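Local coordinates for membrane lipoprotein TpN32 (Treponema pallidum, PDB 1XS5) that binds L-methionine between its two lobes and probably serves as the lipid-anchored substrate-binding component of a methionine uptake system, at residues 42-47 with 56-61. Residues are numbered along the deposited sequence; the frame is centred on the assembly and turned at random.
With MET (methionine), chain B.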
loop_
_atom_site.group_PDB
_atom_site.type_symbol
_atom_site.label_atom_id
_atom_site.label_comp_id
_atom_site.label_asym_id
_atom_site.label_seq_id
_atom_site.Cartn_x
_atom_site.Cartn_y
_atom_site.Cartn_z
ATOM N N ALA A 42 -5.445 -9.256 -9.868
ATOM C CA ALA A 42 -6.185 -8.853 -11.063
ATOM C C ALA A 42 -5.689 -7.543 -11.672
ATOM O O ALA A 42 -5.698 -7.319 -12.906
ATOM C CB ALA A 42 -7.666 -8.763 -10.706
ATOM N N LEU A 43 -5.286 -6.621 -10.803
ATOM C CA LEU A 43 -4.797 -5.336 -11.286
ATOM C C LEU A 43 -3.496 -5.489 -12.073
ATOM O O LEU A 43 -3.282 -4.812 -13.072
ATOM C CB LEU A 43 -4.535 -4.387 -10.088
ATOM C CG LEU A 43 -5.763 -3.627 -9.551
ATOM C CD1 LEU A 43 -5.654 -3.319 -8.047
ATOM C CD2 LEU A 43 -5.854 -2.326 -10.363
ATOM N N ASN A 44 -2.579 -6.305 -11.556
ATOM C CA ASN A 44 -1.314 -6.477 -12.268
ATOM C C ASN A 44 -1.456 -7.348 -13.523
ATOM O O ASN A 44 -0.801 -7.088 -14.535
ATOM C CB ASN A 44 -0.232 -7.040 -11.326
ATOM C CG ASN A 44 0.412 -5.938 -10.463
ATOM O OD1 ASN A 44 0.508 -4.801 -10.887
ATOM N ND2 ASN A 44 0.873 -6.301 -9.261
ATOM N N GLU A 45 -2.307 -8.365 -13.462
ATOM C CA GLU A 45 -2.509 -9.198 -14.632
ATOM C C GLU A 45 -3.171 -8.375 -15.757
ATOM O O GLU A 45 -2.914 -8.619 -16.934
ATOM C CB GLU A 45 -3.384 -10.403 -14.280
ATOM C CG GLU A 45 -2.711 -11.385 -13.337
ATOM C CD GLU A 45 -3.532 -12.671 -13.090
ATOM O OE1 GLU A 45 -4.788 -12.634 -13.155
ATOM O OE2 GLU A 45 -2.912 -13.728 -12.810
ATOM N N ALA A 46 -4.006 -7.384 -15.412
ATOM C CA ALA A 46 -4.685 -6.603 -16.461
ATOM C C ALA A 46 -3.671 -5.719 -17.161
ATOM O O ALA A 46 -3.786 -5.464 -18.385
ATOM C CB ALA A 46 -5.838 -5.741 -15.888
ATOM N N VAL A 47 -2.700 -5.205 -16.413
ATOM C CA VAL A 47 -1.656 -4.408 -17.076
ATOM C C VAL A 47 -0.796 -5.377 -17.959
ATOM O O VAL A 47 -0.461 -5.054 -19.105
ATOM C CB VAL A 47 -0.728 -3.690 -16.043
ATOM C CG1 VAL A 47 0.552 -3.147 -16.772
ATOM C CG2 VAL A 47 -1.477 -2.514 -15.361
ATOM N N PHE A 56 -2.368 1.938 -10.388
ATOM C CA PHE A 56 -1.857 2.742 -9.281
ATOM C C PHE A 56 -2.435 2.223 -7.966
ATOM O O PHE A 56 -3.528 2.617 -7.533
ATOM C CB PHE A 56 -2.223 4.219 -9.537
ATOM C CG PHE A 56 -1.753 5.181 -8.436
ATOM C CD1 PHE A 56 -0.490 5.071 -7.882
ATOM C CD2 PHE A 56 -2.557 6.197 -8.008
ATOM C CE1 PHE A 56 -0.062 5.989 -6.911
ATOM C CE2 PHE A 56 -2.124 7.097 -7.059
ATOM C CZ PHE A 56 -0.885 6.979 -6.522
ATOM N N PHE A 57 -1.701 1.317 -7.316
ATOM C CA PHE A 57 -2.202 0.763 -6.043
ATOM C C PHE A 57 -1.156 0.087 -5.153
ATOM O O PHE A 57 -1.470 -0.249 -4.027
ATOM C CB PHE A 57 -3.257 -0.317 -6.313
ATOM C CG PHE A 57 -2.655 -1.658 -6.705
ATOM C CD1 PHE A 57 -2.162 -1.874 -7.991
ATOM C CD2 PHE A 57 -2.586 -2.700 -5.778
ATOM C CE1 PHE A 57 -1.616 -3.126 -8.358
ATOM C CE2 PHE A 57 -2.052 -3.943 -6.118
ATOM C CZ PHE A 57 -1.569 -4.164 -7.415
ATOM N N GLN A 58 0.084 -0.071 -5.639
ATOM C CA GLN A 58 1.062 -0.844 -4.897
ATOM C C GLN A 58 2.405 -0.148 -4.728
ATOM O O GLN A 58 2.631 0.918 -5.319
ATOM C CB GLN A 58 1.312 -2.149 -5.666
ATOM C CG GLN A 58 2.189 -1.922 -6.972
ATOM C CD GLN A 58 2.063 -3.031 -8.045
ATOM O OE1 GLN A 58 2.338 -4.185 -7.801
ATOM N NE2 GLN A 58 1.651 -2.650 -9.220
ATOM N N HIS A 59 3.283 -0.791 -3.949
ATOM C CA HIS A 59 4.646 -0.278 -3.785
ATOM C C HIS A 59 5.611 -1.212 -4.577
ATOM O O HIS A 59 5.191 -2.259 -5.086
ATOM C CB HIS A 59 5.012 -0.176 -2.290
ATOM C CG HIS A 59 4.626 -1.365 -1.470
ATOM N ND1 HIS A 59 5.111 -2.634 -1.696
ATOM C CD2 HIS A 59 3.846 -1.458 -0.373
ATOM C CE1 HIS A 59 4.654 -3.455 -0.772
ATOM N NE2 HIS A 59 3.884 -2.761 0.046
ATOM N N VAL A 60 6.892 -0.843 -4.706
ATOM C CA VAL A 60 7.794 -1.673 -5.484
ATOM C C VAL A 60 8.008 -3.128 -5.006
ATOM O O VAL A 60 8.081 -4.041 -5.838
ATOM C CB VAL A 60 9.174 -0.944 -5.721
ATOM C CG1 VAL A 60 10.120 -1.877 -6.465
ATOM C CG2 VAL A 60 8.946 0.304 -6.596
ATOM N N PRO A 61 8.143 -3.365 -3.674
ATOM C CA PRO A 61 8.323 -4.745 -3.221
ATOM C C PRO A 61 7.129 -5.623 -3.656
ATOM O O PRO A 61 7.295 -6.780 -3.990
ATOM C CB PRO A 61 8.412 -4.606 -1.688
ATOM C CG PRO A 61 9.175 -3.320 -1.522
ATOM C CD PRO A 61 8.485 -2.406 -2.589
HETATM N N MET B . -1.490 1.302 -0.441
HETATM C CA MET B . -0.780 0.075 0.078
HETATM C C MET B . 0.328 0.393 1.106
HETATM O O MET B . 0.383 -0.275 2.168
HETATM C CB MET B . -0.147 -0.710 -1.092
HETATM C CG MET B . 0.317 -2.086 -0.664
HETATM S SD MET B . 1.110 -3.048 -1.973
HETATM C CE MET B . -0.405 -3.621 -2.852
HETATM O OXT MET B . 1.135 1.309 0.831
#
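Asn44 OD1 is gripped by two amide N-H donors: NE2 of Gln58 reaches it at 3.0 Å, lying in the carbonyl plane on a lone pair, and ND2 of Asn55 supplies the other bond. The first is half of a reciprocal pair, because Asn44 ND2 also donates to Gln58 OE1 at 3.0 Å, nearly straight at 170°. The two carboxamides arrive from opposite directions with their planes 23° apart, so the pairing is slightly twisted. Asparagine and glutamine suit these buried positions because each carries a donor and an acceptor on one flat group, and both are used here. Gln58 OE1 takes a further bond from the side chain of His62, which ties the pair to helix 60-70.

Beside this polar pair lies the Phe57 ring, whose flat apolar faces suit the groups on both sides. Leu43, a branched residue, offers its CD1 methyl in a CH-pi contact, 3.7 Å from the ring centroid and almost straight above it, while Gln58 CB covers the opposite face. Leu43 CB adds a contact of 3.6 Å to Phe57 CE1, and Asn44 OD1 lies at the ring edge, in its plane. A chi1 of 79° sets Phe57 CG between its backbone N and carbonyl carbon, with the ring between Leu43 CD1 and Gln58 CB.

In this periplasmic binding protein fold, helix 40-49 thus packs against the end of strand 54-59, where the chain runs into helix 60-70 and lines the methionine pocket. The ligand's CE approaches Phe57 CE2 obliquely at 3.7 Å and also touches Gln58 CB at 3.6 Å. Histidine suits position 59 by offering a face and two nitrogens: the thioether SD sits over the imidazole, offset toward the rim, 3.4 Å from His59 NE2, while ND1 caps helix 60-70 at the backbone N of His62 and NE2 is hydrogen-bonded to Asn112.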